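Local coordinates for TRAP dicarboxylate ABC transporter, substrate-binding protein (Roseobacter denitrificans, PDB 4OVQ) that probably captures sugar acids in the periplasm for a TRAP transporter, and holds beta-D-glucuronate in its binding pocket, at residues G123-A128 and R315-L320; F106-V111 and F115-G120. All coordinates share one frame; numbering follows the deposited sequence.

In the fold
The two contacts illustrate how the C-terminal helix of a solute-binding protein can be stitched to elements far earlier in its chain. Contact 2 comes first, joining the loop 106-111 to helix 111-118; helix 121-132 follows directly and supplies one half of contact 1, whose other half is the C-terminal helix 315-322. Their centres lie 11 Å apart on the same side of the chain's centre, and they meet where Val318 CG1 packs 4.2 Å from Ile107 CD1. Ile321 of the C-terminal helix also touches side chains of contact 2, so the apolar sides of the two contacts adjoin. Contact 2 approaches the glucuronate site, the Val111 side chain being about 11 Å from the bound sugar; contact 1 is plain structural packing.

Contact 1: residues G123-A128 and R315-L320; sequences GKIIAA and RPLVEL
Ile125 and Leu317 mark the closest approach of two helical backbones, their CA atoms 8.2 Å apart, a separation bridged by side chains alone. No hydrogen bond spans the pair of segments, and the contact is wholly apolar. The two side chains do not meet end-on: they overlap along their flanks, running in opposing senses, so that the branches of one lie alongside those of the other. The tightest touch is between Ile125 CD1 and Leu317 CD1, at 3.8 Å. On the other branch of the isoleucine, Ile125 CG2 faces both Leu317 CD1 and Leu317 CD2 at 4.2 Å, and Leu317 CD1 also comes near Ile125 CB. Leu317 has CG opposite the backbone N (chi1 -178°), which directs the leucine to the facing helix. In Ile125 the longer branch leaves beside the backbone N (chi1 -63°) and is extended beyond it, which carries CD1 far enough to meet a second leucine as well. That second partner is Leu320, one turn on from Leu317, whose CD2 stands 4.3 Å from Ile125 CD1. One isoleucine methyl is therefore touched by leucines on successive turns, with Leu317 buried and Leu320 at the exposed margin. The patch is small, burying 144 Å² in all. It joins helix 121-132 to helix 315-322, elements far apart in sequence, and is partly buried, its centre about 17 Å from the centre of the chain. The loop carrying Val101 and Val102 packs against both, Val102 touching Ile126 and Val101 touching Leu317, while Val318 turns to Tyr307 and Phe308 of helix 301-310.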
ATOM      1  N   GLY A 123      -9.634  -8.607   9.186  1.00 26.64           N
ATOM      2  CA  GLY A 123      -8.863  -9.290   8.155  1.00 22.03           C
ATOM      3  C   GLY A 123      -9.619 -10.365   7.402  1.00 24.70           C
ATOM      4  O   GLY A 123      -9.476 -10.500   6.181  1.00 19.67           O
ATOM      5  N   LYS A 124     -10.402 -11.175   8.126  1.00 22.94           N
ATOM      6  CA  LYS A 124     -11.171 -12.237   7.495  1.00 21.91           C
ATOM      7  C   LYS A 124     -12.201 -11.628   6.550  1.00 17.03           C
ATOM      8  O   LYS A 124     -12.420 -12.131   5.450  1.00 22.00           O
ATOM      9  CB  LYS A 124     -11.872 -13.080   8.569  1.00 24.02           C
ATOM     10  CG  LYS A 124     -12.789 -14.172   8.036  1.00 36.78           C
ATOM     11  CD  LYS A 124     -13.379 -15.018   9.175  1.00 40.67           C
ATOM     12  CE  LYS A 124     -14.132 -16.244   8.655  1.00 40.83           C
ATOM     13  NZ  LYS A 124     -13.223 -17.335   8.181  1.00 36.33           N
ATOM     14  N   ILE A 125     -12.847 -10.551   7.002  1.00 21.10           N
ATOM     15  CA  ILE A 125     -13.854  -9.862   6.188  1.00 20.08           C
ATOM     16  C   ILE A 125     -13.214  -9.272   4.927  1.00 13.23           C
ATOM     17  O   ILE A 125     -13.747  -9.424   3.819  1.00 18.17           O
ATOM     18  CB  ILE A 125     -14.555  -8.731   6.987  1.00 17.68           C
ATOM     19  CG1 ILE A 125     -15.308  -9.313   8.183  1.00 23.34           C
ATOM     20  CG2 ILE A 125     -15.508  -7.970   6.084  1.00 21.46           C
ATOM     21  CD1 ILE A 125     -15.788  -8.264   9.158  1.00 24.73           C
ATOM     22  N   ILE A 126     -12.066  -8.620   5.095  1.00 16.95           N
ATOM     23  CA  ILE A 126     -11.354  -8.049   3.952  1.00 16.76           C
ATOM     24  C   ILE A 126     -10.941  -9.143   2.979  1.00 14.35           C
ATOM     25  O   ILE A 126     -11.143  -9.020   1.783  1.00 15.88           O
ATOM     26  CB  ILE A 126     -10.125  -7.240   4.401  1.00 14.29           C
ATOM     27  CG1 ILE A 126     -10.578  -5.964   5.114  1.00 14.85           C
ATOM     28  CG2 ILE A 126      -9.288  -6.882   3.214  1.00 16.50           C
ATOM     29  CD1 ILE A 126      -9.561  -5.342   5.981  1.00 18.90           C
ATOM     30  N   ALA A 127     -10.380 -10.229   3.500  1.00 17.68           N
ATOM     31  CA  ALA A 127     -10.006 -11.370   2.656  1.00 18.97           C
ATOM     32  C   ALA A 127     -11.187 -11.978   1.917  1.00 17.14           C
ATOM     33  O   ALA A 127     -11.065 -12.332   0.734  1.00 17.74           O
ATOM     34  CB  ALA A 127      -9.297 -12.443   3.486  1.00 15.44           C
ATOM     35  N   ALA A 128     -12.324 -12.116   2.610  1.00 16.45           N
ATOM     36  CA  ALA A 128     -13.497 -12.689   2.007  1.00 18.41           C
ATOM     37  C   ALA A 128     -13.917 -11.833   0.832  1.00 15.49           C
ATOM     38  O   ALA A 128     -14.178 -12.353  -0.244  1.00 22.10           O
ATOM     39  CB  ALA A 128     -14.612 -12.796   3.008  1.00 22.98           C
ATOM     40  N   ARG A 315     -20.240  -0.035   7.530  1.00 26.39           N
ATOM     41  CA  ARG A 315     -20.056   0.859   8.673  1.00 28.17           C
ATOM     42  C   ARG A 315     -19.514   0.095   9.890  1.00 22.43           C
ATOM     43  O   ARG A 315     -18.573   0.556  10.559  1.00 26.38           O
ATOM     44  CB  ARG A 315     -21.367   1.560   9.032  1.00 33.46           C
ATOM     45  CG  ARG A 315     -21.195   2.627  10.084  1.00 28.62           C
ATOM     46  CD  ARG A 315     -22.552   3.164  10.526  1.00 29.74           C
ATOM     47  NE  ARG A 315     -23.056   4.097   9.533  1.00 34.52           N
ATOM     48  CZ  ARG A 315     -22.768   5.393   9.526  1.00 27.94           C
ATOM     49  NH1 ARG A 315     -21.990   5.909  10.470  1.00 29.37           N
ATOM     50  NH2 ARG A 315     -23.247   6.172   8.568  1.00 28.26           N
ATOM     51  N   PRO A 316     -20.103  -1.083  10.184  1.00 34.19           N
ATOM     52  CA  PRO A 316     -19.632  -1.929  11.287  1.00 32.92           C
ATOM     53  C   PRO A 316     -18.188  -2.402  11.125  1.00 27.10           C
ATOM     54  O   PRO A 316     -17.533  -2.619  12.138  1.00 30.62           O
ATOM     55  CB  PRO A 316     -20.595  -3.126  11.261  1.00 31.22           C
ATOM     56  CG  PRO A 316     -21.766  -2.684  10.448  1.00 32.78           C
ATOM     57  CD  PRO A 316     -21.220  -1.704   9.458  1.00 28.19           C
ATOM     58  N   LEU A 317     -17.686  -2.541   9.898  1.00 28.41           N
ATOM     59  CA  LEU A 317     -16.278  -2.901   9.698  1.00 27.02           C
ATOM     60  C   LEU A 317     -15.406  -1.750  10.188  1.00 27.03           C
ATOM     61  O   LEU A 317     -14.389  -1.946  10.872  1.00 29.61           O
ATOM     62  CB  LEU A 317     -15.991  -3.199   8.219  1.00 30.03           C
ATOM     63  CG  LEU A 317     -14.582  -3.645   7.818  1.00 26.92           C
ATOM     64  CD1 LEU A 317     -14.163  -4.879   8.556  1.00 27.96           C
ATOM     65  CD2 LEU A 317     -14.568  -3.905   6.315  1.00 27.15           C
ATOM     66  N   VAL A 318     -15.815  -0.539   9.837  1.00 29.54           N
ATOM     67  CA  VAL A 318     -15.087   0.654  10.247  1.00 25.88           C
ATOM     68  C   VAL A 318     -15.081   0.794  11.765  1.00 26.00           C
ATOM     69  O   VAL A 318     -14.035   1.034  12.357  1.00 29.13           O
ATOM     70  CB  VAL A 318     -15.675   1.909   9.591  1.00 27.39           C
ATOM     71  CG1 VAL A 318     -14.952   3.139  10.080  1.00 30.37           C
ATOM     72  CG2 VAL A 318     -15.550   1.801   8.064  1.00 28.60           C
ATOM     73  N   GLU A 319     -16.240   0.619  12.395  1.00 37.56           N
ATOM     74  CA  GLU A 319     -16.349   0.736  13.855  1.00 38.79           C
ATOM     75  C   GLU A 319     -15.538  -0.351  14.570  1.00 36.63           C
ATOM     76  O   GLU A 319     -14.883  -0.094  15.585  1.00 35.87           O
ATOM     77  CB  GLU A 319     -17.814   0.676  14.286  1.00 37.54           C
ATOM     78  CG  GLU A 319     -18.667   1.812  13.735  1.00 35.89           C
ATOM     79  CD  GLU A 319     -20.136   1.669  14.103  1.00 42.78           C
ATOM     80  OE1 GLU A 319     -20.507   0.617  14.660  1.00 47.36           O
ATOM     81  OE2 GLU A 319     -20.926   2.601  13.836  1.00 42.15           O
ATOM     82  N   LEU A 320     -15.579  -1.557  14.016  1.00 30.99           N
ATOM     83  CA  LEU A 320     -14.803  -2.689  14.513  1.00 30.21           C
ATOM     84  C   LEU A 320     -13.301  -2.387  14.558  1.00 34.95           C
ATOM     85  O   LEU A 320     -12.613  -2.745  15.518  1.00 29.93           O
ATOM     86  CB  LEU A 320     -15.070  -3.888  13.602  1.00 37.47           C
ATOM     87  CG  LEU A 320     -14.368  -5.208  13.888  1.00 35.86           C
ATOM     88  CD1 LEU A 320     -14.890  -5.819  15.167  1.00 39.68           C
ATOM     89  CD2 LEU A 320     -14.584  -6.139  12.712  1.00 34.54           C
TER

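Contact 2: residues F106-V111 and F115-G120; sequences FIFKDV and FRVLDG
Phe108 swings its ring out beside its own backbone N (chi1 -54°), while Val117 sets CG1 opposite its N (chi1 171°), and between them these torsions bring a methyl to a ring edge. Val117 CG1 lies near the ring plane, 3.9 Å from Phe108 CE1, the two side chains crossing at a slant. From within the loop, Ile107 CG2 rests over one face, off-centre, 3.6 Å from the plane of the Phe108 ring.

A second pair lies one helical turn apart. Val111 and Phe115 project alongside one another in a common direction, with Val111 CG1 3.6 Å from Phe115 CE2, and their backbones are joined by the bond from Phe115 N to Val111 O at 3.1 Å. This belongs to the first turn of helix 111-118, which Asp110 begins as its N-cap, with OD1 accepting from His113 N. Asp110 OD1 also accepts a hydrogen bond from a water at 2.9 Å, and the water in turn accepts from Arg116 NH2 at 2.8 Å, lying in the guanidinium plane at its edge. The opposite charges are thus bridged indirectly, an arrangement that would be expected to steady both; Arg116 NH2 also makes a salt bridge with the C-terminal Glu325.

Phe115 and Val111 both pack on Asp142, and their side chains lie about 8 Å from those of the glucuronate-binding Glu234 and Asn208, respectively. Ile321 of helix 315-322 touches both Phe108 and Val117, placing this loop-to-helix junction between the C-terminal helix and the surroundings of the ligand pocket.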
ATOM      1  N   PHE A 106      -6.478   8.080   8.545  1.00 20.00           N
ATOM      2  CA  PHE A 106      -6.496   8.103  10.004  1.00 21.17           C
ATOM      3  C   PHE A 106      -7.366   7.010  10.631  1.00 24.50           C
ATOM      4  O   PHE A 106      -7.916   7.212  11.726  1.00 28.22           O
ATOM      5  CB  PHE A 106      -6.925   9.496  10.496  1.00 25.63           C
ATOM      6  CG  PHE A 106      -6.024  10.618  10.024  1.00 25.45           C
ATOM      7  CD1 PHE A 106      -4.757  10.785  10.565  1.00 21.71           C
ATOM      8  CD2 PHE A 106      -6.451  11.501   9.046  1.00 22.69           C
ATOM      9  CE1 PHE A 106      -3.930  11.805  10.131  1.00 23.46           C
ATOM     10  CE2 PHE A 106      -5.637  12.523   8.613  1.00 21.50           C
ATOM     11  CZ  PHE A 106      -4.372  12.679   9.162  1.00 21.40           C
ATOM     12  N   ILE A 107      -7.488   5.853   9.978  1.00 25.94           N
ATOM     13  CA  ILE A 107      -8.295   4.765  10.545  1.00 22.35           C
ATOM     14  C   ILE A 107      -7.514   3.847  11.495  1.00 26.60           C
ATOM     15  O   ILE A 107      -8.090   3.256  12.415  1.00 29.32           O
ATOM     16  CB  ILE A 107      -9.023   3.939   9.467  1.00 24.50           C
ATOM     17  CG1 ILE A 107     -10.127   3.108  10.143  1.00 27.25           C
ATOM     18  CG2 ILE A 107      -8.057   3.061   8.697  1.00 23.43           C
ATOM     19  CD1 ILE A 107     -10.928   2.276   9.192  1.00 27.13           C
ATOM     20  N   PHE A 108      -6.211   3.738  11.290  1.00 27.57           N
ATOM     21  CA  PHE A 108      -5.351   3.046  12.240  1.00 28.60           C
ATOM     22  C   PHE A 108      -4.562   4.083  13.034  1.00 26.37           C
ATOM     23  O   PHE A 108      -4.301   5.173  12.538  1.00 29.98           O
ATOM     24  CB  PHE A 108      -4.415   2.086  11.501  1.00 28.38           C
ATOM     25  CG  PHE A 108      -5.130   1.120  10.604  1.00 25.96           C
ATOM     26  CD1 PHE A 108      -5.985   0.161  11.135  1.00 24.45           C
ATOM     27  CD2 PHE A 108      -4.959   1.164   9.227  1.00 20.05           C
ATOM     28  CE1 PHE A 108      -6.652  -0.735  10.311  1.00 25.27           C
ATOM     29  CE2 PHE A 108      -5.617   0.268   8.401  1.00 24.41           C
ATOM     30  CZ  PHE A 108      -6.465  -0.684   8.945  1.00 23.59           C
ATOM     31  N   LYS A 109      -4.216   3.775  14.281  1.00 30.12           N
ATOM     32  CA  LYS A 109      -3.404   4.678  15.083  1.00 29.24           C
ATOM     33  C   LYS A 109      -1.929   4.527  14.751  1.00 29.84           C
ATOM     34  O   LYS A 109      -1.153   5.461  14.946  1.00 31.88           O
ATOM     35  CB  LYS A 109      -3.625   4.420  16.586  1.00 28.32           C
ATOM     36  CG  LYS A 109      -5.010   3.886  16.935  1.00 34.51           C
ATOM     37  CD  LYS A 109      -5.209   3.709  18.433  1.00 39.93           C
ATOM     38  CE  LYS A 109      -6.686   3.718  18.766  1.00 41.23           C
ATOM     39  NZ  LYS A 109      -6.999   2.891  19.968  1.00 42.66           N
ATOM     40  N   ASP A 110      -1.545   3.355  14.242  1.00 24.27           N
ATOM     41  CA  ASP A 110      -0.162   3.095  13.858  1.00 26.37           C
ATOM     42  C   ASP A 110      -0.055   1.698  13.257  1.00 22.59           C
ATOM     43  O   ASP A 110      -1.045   0.974  13.189  1.00 23.73           O
ATOM     44  CB  ASP A 110       0.811   3.257  15.044  1.00 34.00           C
ATOM     45  CG  ASP A 110       0.435   2.424  16.246  1.00 31.39           C
ATOM     46  OD1 ASP A 110      -0.053   1.286  16.094  1.00 31.06           O
ATOM     47  OD2 ASP A 110       0.649   2.922  17.370  1.00 34.88           O
ATOM     48  N   VAL A 111       1.142   1.336  12.801  1.00 18.88           N
ATOM     49  CA  VAL A 111       1.318   0.075  12.098  1.00 27.77           C
ATOM     50  C   VAL A 111       1.045  -1.117  13.018  1.00 25.69           C
ATOM     51  O   VAL A 111       0.329  -2.048  12.644  1.00 29.47           O
ATOM     52  CB  VAL A 111       2.704  -0.026  11.455  1.00 25.91           C
ATOM     53  CG1 VAL A 111       2.922  -1.407  10.868  1.00 25.18           C
ATOM     54  CG2 VAL A 111       2.874   1.065  10.410  1.00 30.30           C
ATOM     55  N   PHE A 115      -1.788  -4.265  12.202  1.00 23.61           N
ATOM     56  CA  PHE A 115      -1.545  -5.688  12.133  1.00 26.74           C
ATOM     57  C   PHE A 115      -2.451  -6.386  13.134  1.00 29.82           C
ATOM     58  O   PHE A 115      -2.992  -7.441  12.833  1.00 31.32           O
ATOM     59  CB  PHE A 115      -0.070  -6.009  12.348  1.00 25.53           C
ATOM     60  CG  PHE A 115       0.766  -5.906  11.089  1.00 18.25           C
ATOM     61  CD1 PHE A 115       0.593  -6.818  10.056  1.00 21.99           C
ATOM     62  CD2 PHE A 115       1.723  -4.923  10.952  1.00 23.53           C
ATOM     63  CE1 PHE A 115       1.356  -6.747   8.907  1.00 25.57           C
ATOM     64  CE2 PHE A 115       2.494  -4.849   9.801  1.00 22.62           C
ATOM     65  CZ  PHE A 115       2.315  -5.770   8.787  1.00 20.46           C
ATOM     66  N   ARG A 116      -2.649  -5.768  14.298  1.00 28.09           N
ATOM     67  CA  ARG A 116      -3.581  -6.314  15.288  1.00 27.35           C
ATOM     68  C   ARG A 116      -4.974  -6.419  14.676  1.00 28.64           C
ATOM     69  O   ARG A 116      -5.645  -7.433  14.797  1.00 31.95           O
ATOM     70  CB  ARG A 116      -3.587  -5.484  16.579  1.00 31.61           C
ATOM     71  CG  ARG A 116      -2.338  -5.707  17.434  1.00 32.82           C
ATOM     72  CD  ARG A 116      -2.502  -5.243  18.879  1.00 30.83           C
ATOM     73  NE  ARG A 116      -2.773  -3.812  18.969  1.00 28.72           N
ATOM     74  CZ  ARG A 116      -1.842  -2.863  18.928  1.00 26.92           C
ATOM     75  NH1 ARG A 116      -0.557  -3.173  18.791  1.00 29.81           N
ATOM     76  NH2 ARG A 116      -2.199  -1.598  19.015  1.00 23.42           N
ATOM     77  N   VAL A 117      -5.380  -5.386  13.951  1.00 31.25           N
ATOM     78  CA  VAL A 117      -6.666  -5.390  13.272  1.00 26.97           C
ATOM     79  C   VAL A 117      -6.754  -6.458  12.179  1.00 30.06           C
ATOM     80  O   VAL A 117      -7.794  -7.110  12.014  1.00 26.58           O
ATOM     81  CB  VAL A 117      -6.954  -4.010  12.676  1.00 32.35           C
ATOM     82  CG1 VAL A 117      -8.165  -4.062  11.793  1.00 24.65           C
ATOM     83  CG2 VAL A 117      -7.151  -2.988  13.798  1.00 32.19           C
ATOM     84  N   LEU A 118      -5.666  -6.645  11.431  1.00 29.77           N
ATOM     85  CA  LEU A 118      -5.643  -7.621  10.336  1.00 26.43           C
ATOM     86  C   LEU A 118      -5.606  -9.085  10.779  1.00 31.96           C
ATOM     87  O   LEU A 118      -6.027  -9.963  10.019  1.00 33.15           O
ATOM     88  CB  LEU A 118      -4.433  -7.381   9.428  1.00 24.58           C
ATOM     89  CG  LEU A 118      -4.479  -6.131   8.562  1.00 24.33           C
ATOM     90  CD1 LEU A 118      -3.175  -5.998   7.783  1.00 20.81           C
ATOM     91  CD2 LEU A 118      -5.647  -6.177   7.604  1.00 23.88           C
ATOM     92  N   ASP A 119      -5.076  -9.354  11.964  1.00 36.59           N
ATOM     93  CA  ASP A 119      -5.005 -10.729  12.453  1.00 40.57           C
ATOM     94  C   ASP A 119      -6.314 -11.091  13.150  1.00 41.07           C
ATOM     95  O   ASP A 119      -6.511 -12.229  13.569  1.00 44.11           O
ATOM     96  CB  ASP A 119      -3.805 -10.938  13.386  1.00 44.43           C
ATOM     97  CG  ASP A 119      -2.471 -10.969  12.638  1.00 48.64           C
ATOM     98  OD1 ASP A 119      -2.465 -11.131  11.388  1.00 48.05           O
ATOM     99  OD2 ASP A 119      -1.419 -10.833  13.310  1.00 48.94           O
ATOM    100  N   GLY A 120      -7.211 -10.114  13.249  1.00 37.59           N
ATOM    101  CA  GLY A 120      -8.534 -10.340  13.798  1.00 37.05           C
ATOM    102  C   GLY A 120      -9.624 -10.385  12.744  1.00 34.57           C
ATOM    103  O   GLY A 120      -9.373 -10.701  11.578  1.00 28.37           O
TER
HETATM  104  O   HOH W   1      -0.659   0.697  18.867  1.00 36.45           O